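Local coordinates for aminopeptidase N family protein (Idiomarina loihiensis L2TR, PDB 4FGM), which probably acts as a zinc-dependent aminopeptidase of the M61 family, cleaving residues from the amino ends of peptides, at residues A[104-109]-A[163-169]; A[182-186]-A[218-222]; A[222-226]-A[271-275]; A[237-241]-A[277-282]. One frame throughout, in Å; residues are numbered along the deposited sequence.

In the fold
Four contacts show how chemistry changes from the N-terminal domain to the zinc site. Interaction 1, wholly buried, is an antiparallel strand pair of the N-terminal domain, held by backbone bonds and aromatic packing. Interactions 2, 3 and 4 all reach the five-stranded mixed sheet. Interaction 2, nearest the surface, is mostly apolar and has no hydrogen bond between its segments; interaction 3 continues from it through the shared Ser222 and sets aromatic rings against the zinc-bearing helix. Interactions 3 and 4 are buried, touch zinc and maleic acid, and share a water. Asp165 ties interaction 1 to interaction 4 by a salt bridge to Arg240, whereas interaction 1 meets interaction 3 by packing on Leu226.

Interaction 1 (A[104-109]-A[163-169]); sequences GFFNNT and LIDYPFL
Torsions about the first side-chain bond set the rings of Phe106 and Phe168 next to each other: Phe106 tucks CG between its backbone N and carbonyl carbon (chi1 67°), while Phe168 holds CG beside its own N (chi1 -82°). The two rings point the same way with planes only 5° apart, yet they are offset, with little overlap, their centroids 5.0 Å apart. Over one face of Phe106 sits Phe168 CB, 3.4 Å from Phe106 CZ in a CH-pi contact. The backbones beneath form a hydrogen-bonded antiparallel pair, Phe106 N to Phe168 O at 3.0 Å and Phe168 N to Phe106 O at 2.9 Å. This pairing joins strands 103-106 and 168-171 in the M61 N-terminal domain; on the other face of the sheet Phe105 and Leu169 pack against Met228 of strand 222-230. Beyond the strands, the amide of Asn108 reaches into the type I turn from Leu163 to Tyr166. Its ND2 gives a nearly straight bond of 3.0 Å to Leu163 O, which lies in the amide plane although the donor sits above the carbonyl plane. A water donates to both Asn107 OD1, at 2.6 Å, and Ile164 O, at 2.9 Å, while Asn107 ND2 is held by Val94 O. Thr109 CG2 crosses Ile164 at about a right angle, 3.7 Å from its CB.

Interaction 2 (A[182-186]-A[218-222]); sequences GIKHS and APFQS
His185, whose ring meets Phe220 across this contact, spends its ND1 within its own strand, on Ile183 O at 3.1 Å. The acceptor lies in the imidazole plane, but the donor stands 66° out of the carbonyl plane, not on a lone pair; with NE2 also bonded, to Tyr275 OH, the rotation of the ring is set. NE2 comes within 4.1 Å of Phe220 CE2, the two side chains crossing at about a right angle. Both ring nitrogens are thus satisfied, and the imidazole is held from two sides.

Ile183 carries the apolar part. With CG1 beside the backbone N and the chain then extended (chi2 -173°), CD1 is carried to Ala218 CB, 3.6 Å away. The other branch, CG2, lies 3.4 Å from Gln221 O and approaches the Phe220 ring at its edge. With an alanine here, both branches go, and Ala218 and the edge of Phe220 would probably lose the groups that pack on them, opening a gap. Further along, Ser222 CA sits 3.3 Å from Lys184 O in a CA-H...O contact.

The contact lies where a beta-alpha-beta crossover closes: strand 183-190 leads through helix 197-215 back to its parallel neighbour, strand 222-230, and Phe220, just before that strand, turns its ring among those of Tyr223 and Tyr275.

Interaction 3 (A[222-226]-A[271-275]); sequences SYTFL and CCHEY. With ZN (zinc ion), chain C; MAE (maleic acid), chain B.
One edge atom, Tyr275 CD1, serves two aromatic rings at once, lying 3.7 Å from Tyr223 CE1 and equally close to Phe225 CZ. Tyr275 belongs to the HExxH helix of the zinc site, directly after Glu274, so this cluster packs the metal-bearing helix against strand 222-230 of the sheet. The approach to Tyr223 is T-shaped: the edge of Tyr275 comes over the centre of the Tyr223 face, with planes at 78° and centroids 4.9 Å apart. Toward Phe225 the Tyr275 ring is instead near parallel but displaced, with little overlap. Tyr223 extends CG anti to the backbone N (chi1 -170°), which brings its ring over Phe225 and under the edge of Tyr275 together. Cys271 completes the packing through CB, 3.7 Å from Phe225 CE2, and its sulfur lies obliquely beside the same ring.

No hydrogen bond joins strand and helix directly; a water bridges them, 2.6 Å from Tyr223 OH and 2.9 Å from Glu274 O. A leucine in place of Tyr223 would probably deprive the Tyr275 edge of the flat face it meets and leave that water without its phenolic partner.

His273, which makes no contact with 222-226, faces the metal, its ND1 bonded to Asp314. His273 NE2 binds the zinc at 2.3 Å, beside the maleic acid oxygen O2 in the same coordination sphere.

Interaction 4 (A[237-241]-A[277-282]); sequences LEHRN and HSWNIK. With ZN (zinc ion), chain C; MAE (maleic acid), chain B.
The zinc site and the edge strand of the sheet, 235-238, meet where Glu238 lies against His277, the second histidine of the HExxH helix. Their beta carbons come close, Glu238 CB to His277 CB at 3.3 Å. A bend in the glutamate chain (chi2 -81°) lays the carboxylate over one face of the imidazole, with CD 3.7 Å above the plane of the His277 ring, toward its rim, and the planes 17° apart. The ring is fixed at both nitrogens: His277 NE2 binds the zinc at 2.0 Å, and ND1 gives a straight bond of 2.8 Å to Asn280 O, which lies in the ring plane. That carbonyl is a second-shell partner, setting the rotation of a first-shell ligand.

Glu238 OE1 lies 3.3 Å from the maleic acid oxygen O2, which also binds the zinc, while Ile281 CG2 packs beside OE2. The bent Lys282 chain runs along the backbone of His239 and Arg240, its CG 3.6 Å from His239 C. A water joins Lys282 NZ, at 3.1 Å, to Glu238 O, at 2.8 Å. Salt bridges from Arg240 to Asp161 and Asp165 tie the loop to the N-terminal domain.

His273 and His277 of the HExxH helix, with Glu307 as third protein ligand, make the gluzincin zinc site, and Glu238, in a Gly-Gly-Leu-Glu-His run, probably corresponds to the glutamate of the GXMEN signature of M1 aminopeptidases.

Interaction 1 (A[104-109]-A[163-169])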
loop_
_atom_site.group_PDB
_atom_site.type_symbol
_atom_site.label_atom_id
_atom_site.label_comp_id
_atom_site.label_asym_id
_atom_site.label_seq_id
_atom_site.Cartn_x
_atom_site.Cartn_y
_atom_site.Cartn_z
ATOM N N GLY A 104 -7.407 -10.168 17.141
ATOM C CA GLY A 104 -8.534 -9.988 16.257
ATOM C C GLY A 104 -8.389 -8.675 15.509
ATOM O O GLY A 104 -7.944 -7.667 16.062
ATOM N N PHE A 105 -8.752 -8.690 14.235
ATOM C CA PHE A 105 -8.693 -7.494 13.408
ATOM C C PHE A 105 -9.843 -7.557 12.414
ATOM O O PHE A 105 -10.198 -8.639 11.947
ATOM C CB PHE A 105 -7.377 -7.429 12.632
ATOM C CG PHE A 105 -7.341 -6.328 11.605
ATOM C CD1 PHE A 105 -7.100 -5.006 11.984
ATOM C CD2 PHE A 105 -7.623 -6.600 10.267
ATOM C CE1 PHE A 105 -7.134 -3.972 11.047
ATOM C CE2 PHE A 105 -7.661 -5.569 9.321
ATOM C CZ PHE A 105 -7.421 -4.255 9.713
ATOM N N PHE A 106 -10.430 -6.408 12.093
ATOM C CA PHE A 106 -11.515 -6.398 11.118
ATOM C C PHE A 106 -11.870 -5.035 10.553
ATOM O O PHE A 106 -11.701 -4.001 11.202
ATOM C CB PHE A 106 -12.793 -7.060 11.680
ATOM C CG PHE A 106 -13.450 -6.307 12.825
ATOM C CD1 PHE A 106 -13.192 -6.658 14.146
ATOM C CD2 PHE A 106 -14.337 -5.262 12.575
ATOM C CE1 PHE A 106 -13.817 -5.995 15.204
ATOM C CE2 PHE A 106 -14.969 -4.588 13.622
ATOM C CZ PHE A 106 -14.703 -4.954 14.944
ATOM N N ASN A 107 -12.356 -5.065 9.319
ATOM C CA ASN A 107 -12.814 -3.887 8.606
ATOM C C ASN A 107 -14.308 -4.137 8.486
ATOM O O ASN A 107 -14.737 -5.263 8.207
ATOM C CB ASN A 107 -12.192 -3.826 7.213
ATOM C CG ASN A 107 -10.741 -3.413 7.245
ATOM O OD1 ASN A 107 -10.420 -2.237 7.439
ATOM N ND2 ASN A 107 -9.850 -4.380 7.068
ATOM N N ASN A 108 -15.109 -3.102 8.684
ATOM C CA ASN A 108 -16.544 -3.286 8.611
ATOM C C ASN A 108 -17.083 -3.591 7.223
ATOM O O ASN A 108 -18.256 -3.941 7.072
ATOM C CB ASN A 108 -17.241 -2.105 9.277
ATOM C CG ASN A 108 -16.975 -2.079 10.774
ATOM O OD1 ASN A 108 -17.129 -3.096 11.438
ATOM N ND2 ASN A 108 -16.563 -0.928 11.305
ATOM N N THR A 109 -16.227 -3.478 6.210
ATOM C CA THR A 109 -16.633 -3.833 4.850
ATOM C C THR A 109 -16.834 -5.348 4.842
ATOM O O THR A 109 -17.556 -5.881 4.007
ATOM C CB THR A 109 -15.540 -3.522 3.801
ATOM O OG1 THR A 109 -14.250 -3.692 4.401
ATOM C CG2 THR A 109 -15.689 -2.108 3.242
ATOM N N LEU A 163 -18.580 4.265 8.728
ATOM C CA LEU A 163 -18.490 3.003 9.448
ATOM C C LEU A 163 -17.417 2.074 8.884
ATOM O O LEU A 163 -16.610 1.510 9.627
ATOM C CB LEU A 163 -19.832 2.273 9.404
ATOM C CG LEU A 163 -19.846 0.873 10.030
ATOM C CD1 LEU A 163 -19.766 0.992 11.549
ATOM C CD2 LEU A 163 -21.122 0.144 9.632
ATOM N N ILE A 164 -17.414 1.910 7.566
ATOM C CA ILE A 164 -16.452 1.016 6.939
ATOM C C ILE A 164 -15.066 1.625 6.755
ATOM O O ILE A 164 -14.215 1.063 6.064
ATOM C CB ILE A 164 -16.988 0.494 5.595
ATOM C CG1 ILE A 164 -17.207 1.648 4.620
ATOM C CG2 ILE A 164 -18.298 -0.245 5.829
ATOM C CD1 ILE A 164 -17.608 1.190 3.236
ATOM N N ASP A 165 -14.831 2.770 7.384
ATOM C CA ASP A 165 -13.527 3.398 7.288
ATOM C C ASP A 165 -12.833 3.442 8.648
ATOM O O ASP A 165 -11.875 4.187 8.850
ATOM C CB ASP A 165 -13.635 4.810 6.715
ATOM C CG ASP A 165 -12.295 5.333 6.238
ATOM O OD1 ASP A 165 -11.566 4.539 5.593
ATOM O OD2 ASP A 165 -11.973 6.518 6.497
ATOM N N TYR A 166 -13.331 2.650 9.590
ATOM C CA TYR A 166 -12.718 2.582 10.911
ATOM C C TYR A 166 -12.381 1.130 11.211
ATOM O O TYR A 166 -13.244 0.369 11.633
ATOM C CB TYR A 166 -13.665 3.099 12.014
ATOM C CG TYR A 166 -14.045 4.556 11.919
ATOM C CD1 TYR A 166 -15.357 4.932 11.645
ATOM C CD2 TYR A 166 -13.096 5.559 12.121
ATOM C CE1 TYR A 166 -15.721 6.274 11.570
ATOM C CE2 TYR A 166 -13.442 6.905 12.053
ATOM C CZ TYR A 166 -14.759 7.260 11.776
ATOM O OH TYR A 166 -15.117 8.592 11.710
ATOM N N PRO A 167 -11.133 0.711 10.961
ATOM C CA PRO A 167 -10.814 -0.691 11.264
ATOM C C PRO A 167 -10.673 -0.869 12.771
ATOM O O PRO A 167 -10.496 0.107 13.491
ATOM C CB PRO A 167 -9.499 -0.923 10.517
ATOM C CG PRO A 167 -8.870 0.464 10.484
ATOM C CD PRO A 167 -10.067 1.337 10.154
ATOM N N PHE A 168 -10.769 -2.110 13.238
ATOM C CA PHE A 168 -10.649 -2.422 14.664
ATOM C C PHE A 168 -9.547 -3.458 14.893
ATOM O O PHE A 168 -9.382 -4.396 14.106
ATOM C CB PHE A 168 -11.963 -3.000 15.226
ATOM C CG PHE A 168 -12.998 -1.969 15.592
ATOM C CD1 PHE A 168 -13.674 -1.252 14.607
ATOM C CD2 PHE A 168 -13.311 -1.729 16.930
ATOM C CE1 PHE A 168 -14.663 -0.321 14.945
ATOM C CE2 PHE A 168 -14.296 -0.800 17.281
ATOM C CZ PHE A 168 -14.970 -0.090 16.288
ATOM N N LEU A 169 -8.805 -3.286 15.981
ATOM C CA LEU A 169 -7.737 -4.205 16.358
ATOM C C LEU A 169 -7.938 -4.549 17.835
ATOM O O LEU A 169 -8.044 -3.658 18.683
ATOM C CB LEU A 169 -6.365 -3.548 16.150
ATOM C CG LEU A 169 -5.135 -4.369 16.557
ATOM C CD1 LEU A 169 -5.167 -5.719 15.847
ATOM C CD2 LEU A 169 -3.855 -3.612 16.200
HETATM O O HOH W 1 -11.925 -0.081 7.502
#

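Interaction 2 (A[182-186]-A[218-222])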
loop_
_atom_site.group_PDB
_atom_site.type_symbol
_atom_site.label_atom_id
_atom_site.label_comp_id
_atom_site.label_asym_id
_atom_site.label_seq_id
_atom_site.Cartn_x
_atom_site.Cartn_y
_atom_site.Cartn_z
ATOM N N GLY A 182 -0.252 19.486 19.110
ATOM C CA GLY A 182 -1.431 19.455 19.952
ATOM C C GLY A 182 -2.465 18.387 19.647
ATOM O O GLY A 182 -3.532 18.371 20.256
ATOM N N ILE A 183 -2.172 17.493 18.711
ATOM C CA ILE A 183 -3.122 16.440 18.384
ATOM C C ILE A 183 -2.667 15.105 18.975
ATOM O O ILE A 183 -1.479 14.776 18.941
ATOM C CB ILE A 183 -3.305 16.320 16.850
ATOM C CG1 ILE A 183 -3.856 17.643 16.301
ATOM C CG2 ILE A 183 -4.260 15.170 16.516
ATOM C CD1 ILE A 183 -4.253 17.605 14.824
ATOM N N LYS A 184 -3.606 14.350 19.540
ATOM C CA LYS A 184 -3.268 13.057 20.133
ATOM C C LYS A 184 -3.090 11.970 19.081
ATOM O O LYS A 184 -3.906 11.828 18.171
ATOM C CB LYS A 184 -4.339 12.605 21.127
ATOM C CG LYS A 184 -4.433 13.453 22.379
ATOM C CD LYS A 184 -5.182 12.720 23.479
ATOM C CE LYS A 184 -5.435 13.637 24.659
ATOM N NZ LYS A 184 -4.194 14.351 25.061
ATOM N N HIS A 185 -2.010 11.209 19.223
ATOM C CA HIS A 185 -1.687 10.111 18.319
ATOM C C HIS A 185 -1.426 8.853 19.135
ATOM O O HIS A 185 -1.082 8.924 20.316
ATOM C CB HIS A 185 -0.436 10.435 17.494
ATOM C CG HIS A 185 -0.659 11.449 16.416
ATOM N ND1 HIS A 185 -0.892 12.784 16.680
ATOM C CD2 HIS A 185 -0.675 11.325 15.068
ATOM C CE1 HIS A 185 -1.038 13.436 15.540
ATOM N NE2 HIS A 185 -0.911 12.575 14.546
ATOM N N SER A 186 -1.581 7.701 18.494
ATOM C CA SER A 186 -1.358 6.419 19.152
ATOM C C SER A 186 -0.674 5.417 18.240
ATOM O O SER A 186 -0.971 5.335 17.044
ATOM C CB SER A 186 -2.683 5.802 19.615
ATOM O OG SER A 186 -3.291 6.571 20.634
ATOM N N ALA A 218 -4.830 19.672 9.895
ATOM C CA ALA A 218 -5.068 18.233 9.957
ATOM C C ALA A 218 -6.561 17.965 9.793
ATOM O O ALA A 218 -7.383 18.628 10.416
ATOM C CB ALA A 218 -4.582 17.681 11.282
ATOM N N PRO A 219 -6.932 16.992 8.948
ATOM C CA PRO A 219 -8.350 16.675 8.733
ATOM C C PRO A 219 -8.976 15.781 9.804
ATOM O O PRO A 219 -10.151 15.440 9.723
ATOM C CB PRO A 219 -8.344 16.012 7.359
ATOM C CG PRO A 219 -7.052 15.254 7.380
ATOM C CD PRO A 219 -6.081 16.266 7.986
ATOM N N PHE A 220 -8.191 15.405 10.806
ATOM C CA PHE A 220 -8.680 14.545 11.884
ATOM C C PHE A 220 -8.420 15.198 13.242
ATOM O O PHE A 220 -7.654 16.156 13.336
ATOM C CB PHE A 220 -7.973 13.182 11.821
ATOM C CG PHE A 220 -6.484 13.282 11.578
ATOM C CD1 PHE A 220 -5.954 13.039 10.313
ATOM C CD2 PHE A 220 -5.619 13.638 12.609
ATOM C CE1 PHE A 220 -4.581 13.160 10.073
ATOM C CE2 PHE A 220 -4.244 13.766 12.380
ATOM C CZ PHE A 220 -3.724 13.521 11.109
ATOM N N GLN A 221 -9.050 14.683 14.293
ATOM C CA GLN A 221 -8.842 15.239 15.628
ATOM C C GLN A 221 -7.921 14.373 16.477
ATOM O O GLN A 221 -7.469 14.787 17.543
ATOM C CB GLN A 221 -10.175 15.437 16.343
ATOM C CG GLN A 221 -11.019 16.536 15.734
ATOM C CD GLN A 221 -12.346 16.689 16.436
ATOM O OE1 GLN A 221 -12.489 17.495 17.358
ATOM N NE2 GLN A 221 -13.328 15.895 16.017
ATOM N N SER A 222 -7.653 13.166 15.995
ATOM C CA SER A 222 -6.765 12.230 16.674
ATOM C C SER A 222 -6.406 11.185 15.626
ATOM O O SER A 222 -7.120 11.039 14.632
ATOM C CB SER A 222 -7.466 11.574 17.858
ATOM O OG SER A 222 -8.465 10.682 17.415
#

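Interaction 3 (A[222-226]-A[271-275])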
loop_
_atom_site.group_PDB
_atom_site.type_symbol
_atom_site.label_atom_id
_atom_site.label_comp_id
_atom_site.label_asym_id
_atom_site.label_seq_id
_atom_site.Cartn_x
_atom_site.Cartn_y
_atom_site.Cartn_z
ATOM N N SER A 222 -7.653 13.166 15.995
ATOM C CA SER A 222 -6.765 12.230 16.674
ATOM C C SER A 222 -6.406 11.185 15.626
ATOM O O SER A 222 -7.120 11.039 14.632
ATOM C CB SER A 222 -7.466 11.574 17.858
ATOM O OG SER A 222 -8.465 10.682 17.415
ATOM N N TYR A 223 -5.307 10.468 15.825
ATOM C CA TYR A 223 -4.917 9.471 14.841
ATOM C C TYR A 223 -4.275 8.240 15.476
ATOM O O TYR A 223 -3.505 8.354 16.434
ATOM C CB TYR A 223 -3.978 10.113 13.820
ATOM C CG TYR A 223 -3.691 9.252 12.614
ATOM C CD1 TYR A 223 -2.714 8.257 12.656
ATOM C CD2 TYR A 223 -4.394 9.438 11.424
ATOM C CE1 TYR A 223 -2.440 7.475 11.544
ATOM C CE2 TYR A 223 -4.130 8.655 10.307
ATOM C CZ TYR A 223 -3.147 7.678 10.373
ATOM O OH TYR A 223 -2.843 6.941 9.251
ATOM N N THR A 224 -4.596 7.066 14.936
ATOM C CA THR A 224 -4.072 5.816 15.476
ATOM C C THR A 224 -3.418 4.918 14.439
ATOM O O THR A 224 -3.997 4.639 13.384
ATOM C CB THR A 224 -5.181 4.971 16.123
ATOM O OG1 THR A 224 -6.114 5.826 16.792
ATOM C CG2 THR A 224 -4.567 3.987 17.124
ATOM N N PHE A 225 -2.214 4.451 14.753
ATOM C CA PHE A 225 -1.494 3.544 13.863
ATOM C C PHE A 225 -1.732 2.128 14.384
ATOM O O PHE A 225 -1.069 1.697 15.330
ATOM C CB PHE A 225 0.005 3.849 13.875
ATOM C CG PHE A 225 0.377 5.141 13.202
ATOM C CD1 PHE A 225 0.438 6.328 13.923
ATOM C CD2 PHE A 225 0.674 5.168 11.845
ATOM C CE1 PHE A 225 0.810 7.529 13.298
ATOM C CE2 PHE A 225 1.042 6.354 11.219
ATOM C CZ PHE A 225 1.105 7.539 11.945
ATOM N N LEU A 226 -2.698 1.423 13.789
ATOM C CA LEU A 226 -3.027 0.059 14.207
ATOM C C LEU A 226 -2.043 -0.890 13.535
ATOM O O LEU A 226 -2.053 -1.054 12.313
ATOM C CB LEU A 226 -4.464 -0.284 13.809
ATOM C CG LEU A 226 -5.514 0.719 14.296
ATOM C CD1 LEU A 226 -6.904 0.258 13.851
ATOM C CD2 LEU A 226 -5.455 0.847 15.820
ATOM N N CYS A 271 4.516 4.092 7.605
ATOM C CA CYS A 271 3.665 4.938 8.444
ATOM C C CYS A 271 3.501 6.309 7.810
ATOM O O CYS A 271 2.402 6.859 7.766
ATOM C CB CYS A 271 4.264 5.109 9.837
ATOM S SG CYS A 271 4.438 3.584 10.759
ATOM N N CYS A 272 4.609 6.852 7.323
ATOM C CA CYS A 272 4.616 8.153 6.678
ATOM C C CYS A 272 3.692 8.134 5.458
ATOM O O CYS A 272 3.015 9.116 5.158
ATOM C CB CYS A 272 6.040 8.498 6.243
ATOM S SG CYS A 272 6.222 10.114 5.496
ATOM N N HIS A 273 3.675 6.997 4.769
ATOM C CA HIS A 273 2.864 6.812 3.575
ATOM C C HIS A 273 1.358 6.817 3.903
ATOM O O HIS A 273 0.565 7.519 3.260
ATOM C CB HIS A 273 3.255 5.488 2.904
ATOM C CG HIS A 273 2.550 5.225 1.612
ATOM N ND1 HIS A 273 3.131 5.472 0.386
ATOM C CD2 HIS A 273 1.313 4.741 1.351
ATOM C CE1 HIS A 273 2.284 5.149 -0.576
ATOM N NE2 HIS A 273 1.173 4.703 -0.018
ATOM N N GLU A 274 0.960 6.036 4.904
ATOM C CA GLU A 274 -0.453 5.971 5.259
ATOM C C GLU A 274 -0.949 7.295 5.838
ATOM O O GLU A 274 -2.055 7.742 5.531
ATOM C CB GLU A 274 -0.691 4.833 6.253
ATOM C CG GLU A 274 -0.227 3.452 5.778
ATOM C CD GLU A 274 -0.683 3.109 4.369
ATOM O OE1 GLU A 274 -1.740 3.608 3.938
ATOM O OE2 GLU A 274 0.009 2.325 3.689
ATOM N N TYR A 275 -0.116 7.919 6.667
ATOM C CA TYR A 275 -0.447 9.195 7.299
ATOM C C TYR A 275 -0.706 10.254 6.226
ATOM O O TYR A 275 -1.705 10.975 6.275
ATOM C CB TYR A 275 0.706 9.643 8.202
ATOM C CG TYR A 275 0.340 10.702 9.226
ATOM C CD1 TYR A 275 -0.484 10.394 10.311
ATOM C CD2 TYR A 275 0.856 12.001 9.134
ATOM C CE1 TYR A 275 -0.779 11.346 11.278
ATOM C CE2 TYR A 275 0.566 12.962 10.098
ATOM C CZ TYR A 275 -0.247 12.629 11.167
ATOM O OH TYR A 275 -0.506 13.558 12.142
HETATM ZN ZN ZN C . -0.863 4.335 -0.926
HETATM C C1 MAE B . -1.628 1.800 -0.531
HETATM O O1 MAE B . -1.970 2.094 -1.730
HETATM O O2 MAE B . -1.742 2.685 0.348
HETATM C C2 MAE B . -1.171 0.418 -0.264
HETATM C C3 MAE B . -1.832 -0.736 -0.215
HETATM C C4 MAE B . -3.261 -0.932 -0.433
HETATM O O3 MAE B . -4.099 -0.038 -0.661
HETATM O O4 MAE B . -3.622 -2.127 -0.419
HETATM O O HOH W 2 -4.403 7.066 7.136
#

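Interaction 4 (A[237-241]-A[277-282])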
loop_
_atom_site.group_PDB
_atom_site.type_symbol
_atom_site.label_atom_id
_atom_site.label_comp_id
_atom_site.label_asym_id
_atom_site.label_seq_id
_atom_site.Cartn_x
_atom_site.Cartn_y
_atom_site.Cartn_z
ATOM N N LEU A 237 -3.222 0.085 5.026
ATOM C CA LEU A 237 -4.411 0.643 4.394
ATOM C C LEU A 237 -4.768 1.927 5.129
ATOM O O LEU A 237 -4.954 1.933 6.341
ATOM C CB LEU A 237 -5.583 -0.347 4.448
ATOM C CG LEU A 237 -6.840 0.104 3.691
ATOM C CD1 LEU A 237 -6.467 0.503 2.264
ATOM C CD2 LEU A 237 -7.871 -1.007 3.685
ATOM N N GLU A 238 -4.838 3.018 4.382
ATOM C CA GLU A 238 -5.144 4.322 4.945
ATOM C C GLU A 238 -6.608 4.485 5.318
ATOM O O GLU A 238 -7.485 3.843 4.743
ATOM C CB GLU A 238 -4.777 5.419 3.947
ATOM C CG GLU A 238 -5.662 5.440 2.714
ATOM C CD GLU A 238 -5.258 4.416 1.675
ATOM O OE1 GLU A 238 -4.516 3.470 2.016
ATOM O OE2 GLU A 238 -5.693 4.553 0.515
ATOM N N HIS A 239 -6.852 5.368 6.282
ATOM C CA HIS A 239 -8.201 5.683 6.741
ATOM C C HIS A 239 -8.203 7.132 7.232
ATOM O O HIS A 239 -7.135 7.705 7.494
ATOM C CB HIS A 239 -8.629 4.698 7.833
ATOM C CG HIS A 239 -8.773 3.297 7.333
ATOM N ND1 HIS A 239 -9.766 2.921 6.453
ATOM C CD2 HIS A 239 -8.003 2.198 7.522
ATOM C CE1 HIS A 239 -9.600 1.652 6.117
ATOM N NE2 HIS A 239 -8.537 1.191 6.752
ATOM N N ARG A 240 -9.391 7.728 7.336
ATOM C CA ARG A 240 -9.504 9.127 7.737
ATOM C C ARG A 240 -8.813 9.532 9.030
ATOM O O ARG A 240 -8.269 10.625 9.104
ATOM C CB ARG A 240 -10.973 9.561 7.759
ATOM C CG ARG A 240 -11.868 8.855 8.753
ATOM C CD ARG A 240 -13.316 9.151 8.417
ATOM N NE ARG A 240 -13.736 8.447 7.208
ATOM C CZ ARG A 240 -14.911 8.617 6.613
ATOM N NH1 ARG A 240 -15.780 9.478 7.113
ATOM N NH2 ARG A 240 -15.232 7.914 5.533
ATOM N N ASN A 241 -8.805 8.676 10.045
ATOM C CA ASN A 241 -8.125 9.058 11.280
ATOM C C ASN A 241 -7.343 7.893 11.894
ATOM O O ASN A 241 -7.040 7.875 13.093
ATOM C CB ASN A 241 -9.130 9.650 12.280
ATOM C CG ASN A 241 -10.038 8.600 12.910
ATOM O OD1 ASN A 241 -10.250 7.522 12.349
ATOM N ND2 ASN A 241 -10.592 8.923 14.087
ATOM N N HIS A 277 -1.663 9.835 3.321
ATOM C CA HIS A 277 -2.919 9.468 2.664
ATOM C C HIS A 277 -4.116 10.123 3.373
ATOM O O HIS A 277 -5.199 10.261 2.775
ATOM C CB HIS A 277 -3.106 7.943 2.644
ATOM C CG HIS A 277 -2.572 7.281 1.410
ATOM N ND1 HIS A 277 -2.782 7.779 0.138
ATOM C CD2 HIS A 277 -1.892 6.124 1.248
ATOM C CE1 HIS A 277 -2.260 6.955 -0.750
ATOM N NE2 HIS A 277 -1.715 5.943 -0.101
ATOM N N SER A 278 -3.939 10.503 4.643
ATOM C CA SER A 278 -5.028 11.149 5.384
ATOM C C SER A 278 -5.493 12.368 4.594
ATOM O O SER A 278 -6.694 12.705 4.567
ATOM C CB SER A 278 -4.549 11.615 6.754
ATOM O OG SER A 278 -4.453 10.510 7.629
ATOM N N TRP A 279 -4.532 13.059 3.988
ATOM C CA TRP A 279 -4.870 14.234 3.203
ATOM C C TRP A 279 -5.057 13.782 1.765
ATOM O O TRP A 279 -6.063 14.099 1.111
ATOM C CB TRP A 279 -3.735 15.248 3.243
ATOM C CG TRP A 279 -3.593 15.944 4.540
ATOM C CD1 TRP A 279 -4.153 17.145 4.900
ATOM C CD2 TRP A 279 -2.819 15.509 5.657
ATOM N NE1 TRP A 279 -3.760 17.489 6.180
ATOM C CE2 TRP A 279 -2.939 16.504 6.665
ATOM C CE3 TRP A 279 -2.026 14.377 5.905
ATOM C CZ2 TRP A 279 -2.301 16.400 7.896
ATOM C CZ3 TRP A 279 -1.385 14.268 7.129
ATOM C CH2 TRP A 279 -1.522 15.279 8.114
ATOM N N ASN A 280 -4.086 13.025 1.280
ATOM C CA ASN A 280 -4.127 12.559 -0.092
ATOM C C ASN A 280 -4.817 11.214 -0.248
ATOM O O ASN A 280 -4.237 10.180 0.129
ATOM C CB ASN A 280 -2.683 12.501 -0.583
ATOM C CG ASN A 280 -2.544 12.578 -2.095
ATOM O OD1 ASN A 280 -3.478 12.945 -2.801
ATOM N ND2 ASN A 280 -1.340 12.252 -2.595
ATOM N N ILE A 281 -6.076 11.268 -0.692
ATOM C CA ILE A 281 -6.976 10.131 -0.898
ATOM C C ILE A 281 -8.111 9.943 0.076
ATOM O O ILE A 281 -9.124 9.322 -0.283
ATOM C CB ILE A 281 -6.232 8.774 -1.038
ATOM C CG1 ILE A 281 -7.084 7.817 -1.885
ATOM C CG2 ILE A 281 -6.138 8.088 0.312
ATOM C CD1 ILE A 281 -7.457 8.384 -3.227
ATOM N N LYS A 282 -7.929 10.415 1.301
ATOM C CA LYS A 282 -8.997 10.261 2.268
ATOM C C LYS A 282 -9.882 11.499 2.231
ATOM O O LYS A 282 -11.106 11.378 2.374
ATOM C CB LYS A 282 -8.462 10.061 3.688
ATOM C CG LYS A 282 -8.020 8.621 3.970
ATOM C CD LYS A 282 -8.729 7.631 3.048
ATOM C CE LYS A 282 -10.013 7.169 3.666
ATOM N NZ LYS A 282 -10.923 6.708 2.595
HETATM ZN ZN ZN C . -0.863 4.335 -0.926
HETATM C C1 MAE B . -1.628 1.800 -0.531
HETATM O O1 MAE B . -1.970 2.094 -1.730
HETATM O O2 MAE B . -1.742 2.685 0.348
HETATM C C2 MAE B . -1.171 0.418 -0.264
HETATM C C3 MAE B . -1.832 -0.736 -0.215
HETATM C C4 MAE B . -3.261 -0.932 -0.433
HETATM O O3 MAE B . -4.099 -0.038 -0.661
HETATM O O4 MAE B . -3.622 -2.127 -0.419
HETATM O O HOH W 3 -9.610 3.866 2.890
HETATM O O HOH W 2 -4.403 7.066 7.136
#